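Local coordinates for protein transcriptional regulator, badm/rrf2 family (Thermincola potens, PDB 4CIC) that probably binds DNA as an Rrf2-family winged helix-turn-helix transcription factor, an IscR linked to control of iron-sulfur cluster biogenesis, at residues D20-F25 against R73-I78; V30-I35 against G67-A72. The protein carries 3 engineered substitutions. One frame throughout, in Å; residues are numbered along the deposited sequence.

Interaction 1. Residues D20-F25 against R73-I78; sequences DLAQHF and REPRDI
Ala22 and Pro75 mark the closest backbone approach, 6.0 Å between their CA atoms, where the end of helix 9-23 meets a short 3-10 turn at 75-76. No hydrogen bond crosses this contact, which is held by packing. Phe25 and Pro75 carry most of it. Phe25 CG stands opposite its own backbone N (chi1 -173°), which extends the ring toward 73-75. The ring lies at a slant to the proline. Its CD2 is 3.4 Å from Pro75 CD, and CE2 also rests near that carbon. Further along the ring, CE2 is 3.9 Å from Glu74 CG, so the aliphatic start of that side chain adds to the packing. CZ reaches the backbone carbonyl of Arg73. That oxygen is buried here and has no hydrogen-bond partner in the model. Pro75 CG also touches the methyl of Ala22, at 4.1 Å between CG and CB.

In the winged-helix fold, this joins the first long helix to the loop that leaves the wing and leads to helix 80-87. Leu133 of helix 133-143 also packs on Pro75.

Further bonds lie within each segment. Arg73 NE and NH2 both donate to Asp77 O, which lies in the guanidinium plane, and so link the residues on either side of the 3-10 turn along the chain. Arg76 NE forms a salt bridge with Glu74 OE1 at 2.7 Å, meeting the carboxylate from above its plane. On the helix side, His24 ND1 donates almost straight (172°) to Asp20 O at 2.8 Å, with the oxygen in the ring plane.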
# COMPACT_ATOMS: atom_id res chain seq x y z
N ASP A 20 -7.18 14.52 -15.35
CA ASP A 20 -7.15 15.67 -16.26
C ASP A 20 -8.18 15.47 -17.37
O ASP A 20 -8.95 16.41 -17.71
CB ASP A 20 -5.73 15.86 -16.82
CG ASP A 20 -5.61 17.11 -17.71
OD1 ASP A 20 -6.14 17.10 -18.84
OD2 ASP A 20 -4.95 18.09 -17.27
N LEU A 21 -8.23 14.28 -17.95
CA LEU A 21 -9.30 14.00 -18.93
C LEU A 21 -10.71 14.15 -18.34
O LEU A 21 -11.61 14.67 -19.00
CB LEU A 21 -9.11 12.62 -19.55
CG LEU A 21 -7.88 12.47 -20.44
CD1 LEU A 21 -7.65 11.01 -20.80
CD2 LEU A 21 -8.14 13.27 -21.74
N ALA A 22 -10.90 13.71 -17.10
CA ALA A 22 -12.21 13.89 -16.44
C ALA A 22 -12.59 15.37 -16.33
O ALA A 22 -13.77 15.74 -16.54
CB ALA A 22 -12.22 13.22 -15.03
N GLN A 23 -11.60 16.20 -16.01
CA GLN A 23 -11.81 17.65 -15.88
C GLN A 23 -12.17 18.30 -17.20
O GLN A 23 -12.73 19.38 -17.21
CB GLN A 23 -10.56 18.34 -15.34
CG GLN A 23 -10.35 18.00 -13.86
CD GLN A 23 -9.15 18.72 -13.24
OE1 GLN A 23 -8.00 18.47 -13.61
NE2 GLN A 23 -9.42 19.62 -12.30
N HIS A 24 -11.85 17.63 -18.30
CA HIS A 24 -12.16 18.20 -19.62
C HIS A 24 -13.23 17.44 -20.39
O HIS A 24 -13.48 17.72 -21.56
CB HIS A 24 -10.87 18.29 -20.46
CG HIS A 24 -9.87 19.26 -19.91
ND1 HIS A 24 -8.96 18.92 -18.94
CD2 HIS A 24 -9.66 20.57 -20.19
CE1 HIS A 24 -8.22 19.97 -18.64
NE2 HIS A 24 -8.63 20.98 -19.39
N PHE A 25 -13.88 16.49 -19.72
CA PHE A 25 -14.80 15.56 -20.38
C PHE A 25 -15.94 16.28 -21.10
O PHE A 25 -16.25 15.96 -22.23
CB PHE A 25 -15.34 14.56 -19.36
CG PHE A 25 -16.18 13.45 -19.95
CD1 PHE A 25 -15.71 12.68 -21.00
CD2 PHE A 25 -17.41 13.14 -19.40
CE1 PHE A 25 -16.49 11.64 -21.52
CE2 PHE A 25 -18.18 12.09 -19.88
CZ PHE A 25 -17.72 11.34 -20.95
N ARG A 73 -15.39 6.32 -21.08
CA ARG A 73 -16.54 6.09 -20.19
C ARG A 73 -16.73 7.36 -19.36
O ARG A 73 -15.78 8.14 -19.21
CB ARG A 73 -16.26 4.93 -19.21
CG ARG A 73 -15.90 3.62 -19.87
CD ARG A 73 -16.44 2.45 -19.07
NE ARG A 73 -15.87 2.33 -17.73
CZ ARG A 73 -14.79 1.61 -17.44
NH1 ARG A 73 -14.15 0.96 -18.40
NH2 ARG A 73 -14.34 1.54 -16.18
N GLU A 74 -17.92 7.55 -18.82
CA GLU A 74 -18.20 8.74 -18.00
C GLU A 74 -17.41 8.61 -16.71
O GLU A 74 -17.17 7.51 -16.27
CB GLU A 74 -19.69 8.83 -17.67
CG GLU A 74 -20.59 9.19 -18.89
CD GLU A 74 -22.07 9.02 -18.61
OE1 GLU A 74 -22.55 9.48 -17.55
OE2 GLU A 74 -22.77 8.41 -19.45
N PRO A 75 -16.99 9.74 -16.12
CA PRO A 75 -16.18 9.64 -14.90
C PRO A 75 -16.86 8.85 -13.79
O PRO A 75 -16.15 8.17 -13.01
CB PRO A 75 -15.98 11.11 -14.49
CG PRO A 75 -16.03 11.88 -15.85
CD PRO A 75 -17.06 11.12 -16.65
N ARG A 76 -18.19 8.89 -13.70
CA ARG A 76 -18.90 8.15 -12.65
C ARG A 76 -18.78 6.63 -12.82
O ARG A 76 -19.02 5.87 -11.87
CB ARG A 76 -20.37 8.56 -12.58
CG ARG A 76 -21.15 8.19 -13.82
CD ARG A 76 -22.51 8.91 -13.89
NE ARG A 76 -23.22 8.46 -15.10
CZ ARG A 76 -24.11 7.48 -15.11
NH1 ARG A 76 -24.43 6.86 -13.98
NH2 ARG A 76 -24.69 7.12 -16.25
N ASP A 77 -18.42 6.19 -14.03
CA ASP A 77 -18.26 4.77 -14.33
C ASP A 77 -16.79 4.33 -14.38
O ASP A 77 -16.48 3.26 -14.91
CB ASP A 77 -18.93 4.42 -15.66
CG ASP A 77 -20.45 4.60 -15.61
OD1 ASP A 77 -21.06 4.27 -14.56
OD2 ASP A 77 -21.04 5.08 -16.61
N ILE A 78 -15.89 5.17 -13.88
CA ILE A 78 -14.48 4.77 -13.80
C ILE A 78 -14.01 4.87 -12.36
O ILE A 78 -13.86 5.98 -11.83
CB ILE A 78 -13.57 5.66 -14.71
CG1 ILE A 78 -14.05 5.56 -16.16
CG2 ILE A 78 -12.11 5.20 -14.59
CD1 ILE A 78 -13.36 6.55 -17.10

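Interaction 2. Residues V30-I35 against G67-A72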
# COMPACT_ATOMS: atom_id res chain seq x y z
N VAL A 30 -8.83 16.83 -25.72
CA VAL A 30 -7.65 17.65 -25.50
C VAL A 30 -6.41 16.91 -25.99
O VAL A 30 -6.41 15.69 -26.12
CB VAL A 30 -7.48 18.03 -24.02
CG1 VAL A 30 -8.65 18.91 -23.57
CG2 VAL A 30 -7.39 16.77 -23.14
N SER A 31 -5.36 17.66 -26.28
CA SER A 31 -4.14 17.05 -26.78
C SER A 31 -3.33 16.45 -25.64
O SER A 31 -3.44 16.90 -24.49
CB SER A 31 -3.29 18.09 -27.51
OG SER A 31 -2.83 19.08 -26.60
N LEU A 32 -2.51 15.45 -25.95
CA LEU A 32 -1.62 14.90 -24.94
C LEU A 32 -0.64 15.96 -24.44
O LEU A 32 -0.33 16.00 -23.25
CB LEU A 32 -0.87 13.67 -25.45
CG LEU A 32 -1.73 12.41 -25.55
CD1 LEU A 32 -0.86 11.17 -25.63
CD2 LEU A 32 -2.69 12.33 -24.37
N LYS A 33 -0.17 16.81 -25.34
CA LYS A 33 0.74 17.89 -24.93
C LYS A 33 0.12 18.77 -23.85
O LYS A 33 0.80 19.15 -22.89
CB LYS A 33 1.15 18.75 -26.12
CG LYS A 33 2.03 19.93 -25.74
CD LYS A 33 2.25 20.88 -26.90
CE LYS A 33 3.03 22.11 -26.46
NZ LYS A 33 3.30 23.04 -27.59
N SER A 34 -1.17 19.08 -23.99
CA SER A 34 -1.85 19.92 -23.01
C SER A 34 -1.95 19.23 -21.65
O SER A 34 -1.83 19.88 -20.61
CB SER A 34 -3.23 20.37 -23.50
OG SER A 34 -4.18 19.31 -23.46
N ILE A 35 -2.18 17.92 -21.67
CA ILE A 35 -2.23 17.15 -20.42
C ILE A 35 -0.87 17.18 -19.74
O ILE A 35 -0.76 17.43 -18.53
CB ILE A 35 -2.67 15.69 -20.66
CG1 ILE A 35 -4.12 15.64 -21.14
CG2 ILE A 35 -2.50 14.85 -19.37
CD1 ILE A 35 -4.56 14.24 -21.59
N GLY A 67 -9.00 17.75 -32.15
CA GLY A 67 -8.92 16.31 -32.05
C GLY A 67 -8.22 16.08 -30.73
O GLY A 67 -8.08 17.01 -29.94
N GLY A 68 -7.77 14.86 -30.49
CA GLY A 68 -7.11 14.58 -29.24
C GLY A 68 -7.78 13.44 -28.51
O GLY A 68 -8.37 12.57 -29.13
N TYR A 69 -7.70 13.47 -27.18
CA TYR A 69 -8.16 12.33 -26.38
C TYR A 69 -9.30 12.73 -25.46
O TYR A 69 -9.33 13.86 -24.97
CB TYR A 69 -7.00 11.77 -25.55
CG TYR A 69 -5.99 11.04 -26.41
CD1 TYR A 69 -4.94 11.71 -27.02
CD2 TYR A 69 -6.13 9.68 -26.65
CE1 TYR A 69 -4.04 11.03 -27.83
CE2 TYR A 69 -5.24 9.00 -27.46
CZ TYR A 69 -4.19 9.68 -28.04
OH TYR A 69 -3.30 8.99 -28.83
N ILE A 70 -10.22 11.79 -25.23
CA ILE A 70 -11.30 11.96 -24.25
C ILE A 70 -11.49 10.67 -23.48
O ILE A 70 -11.07 9.61 -23.93
CB ILE A 70 -12.67 12.32 -24.90
CG1 ILE A 70 -13.08 11.26 -25.93
CG2 ILE A 70 -12.60 13.64 -25.55
CD1 ILE A 70 -14.50 11.41 -26.43
N LEU A 71 -12.09 10.75 -22.29
CA LEU A 71 -12.47 9.52 -21.60
C LEU A 71 -13.43 8.73 -22.48
O LEU A 71 -14.28 9.31 -23.18
CB LEU A 71 -13.17 9.83 -20.28
CG LEU A 71 -12.42 10.54 -19.16
CD1 LEU A 71 -13.36 10.79 -18.00
CD2 LEU A 71 -11.24 9.70 -18.70
N ALA A 72 -13.31 7.41 -22.42
CA ALA A 72 -14.17 6.51 -23.18
C ALA A 72 -15.38 6.01 -22.38
O ALA A 72 -16.27 5.36 -22.93
CB ALA A 72 -13.37 5.33 -23.70
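Val30 pairs with Tyr69 as a single antiparallel, hydrogen-bonded bridge. Val30 N donates to Tyr69 O at 3.1 Å, and Tyr69 N donates back to Val30 O at 2.8 Å. Both bonds are nearly straight. Val30 O also receives a CA-H contact from Gly68 CA, at 3.4 Å. Gly68 has a positive phi (123°), in a backbone conformation suited to glycine, and with no side chain there the Val30 carbonyl can come close to its CA. The Val30 side chain starts away from the strand and packs on His24.

Ser31 is the N-cap of helix 32-39. Its OG accepts from Ser34 N at 3.1 Å, while Ser34 OG donates to Ser31 O at 2.7 Å. Ile35 N also bonds to Ser31 O. The chain is thus fixed where it turns from the bridge into the helix.

Leu32 makes the main side-chain contact. Its CG is 3.5 Å from Tyr69 CE1, and its CD2 lies 3.5 Å from Tyr69 CD1. The branched end therefore meets the CD1-CE1 side of the ring at an oblique angle. Tyr69 CG sits opposite the carbonyl carbon, beside the backbone N (chi1 -72°), and this swings the ring toward Leu32. Ile50 of helix 43-55 packs against both Leu32 and Tyr69. Strand 68-71 pairs on its other side with strand 59-62 through Gly68 and Ile70. The single bridge at Val30, between helices 9-23 and 32-39, takes the place held in many winged helix-turn-helix domains by a short strand that pairs with the wing hairpin.

How the interactions relate
The two contacts are centred 12 Å apart and touch each other. They share one continuous run of chain: 67-72 in interaction 2 passes straight into 73-78 in interaction 1. Interaction 2 is nested inside the loop that interaction 1 closes. In order come the end of helix 9-23, the start of helix 32-39, the second wing strand and the loop leaving it. Leu71 packs on Ala22 and Phe25, Leu21 reaches Tyr69 O, and Asp20 meets Ile35. Together the contacts set helices 9-23 and 32-39 against the wing hairpin. This fits a compact winged helix-turn-helix domain, the part expected to bind DNA.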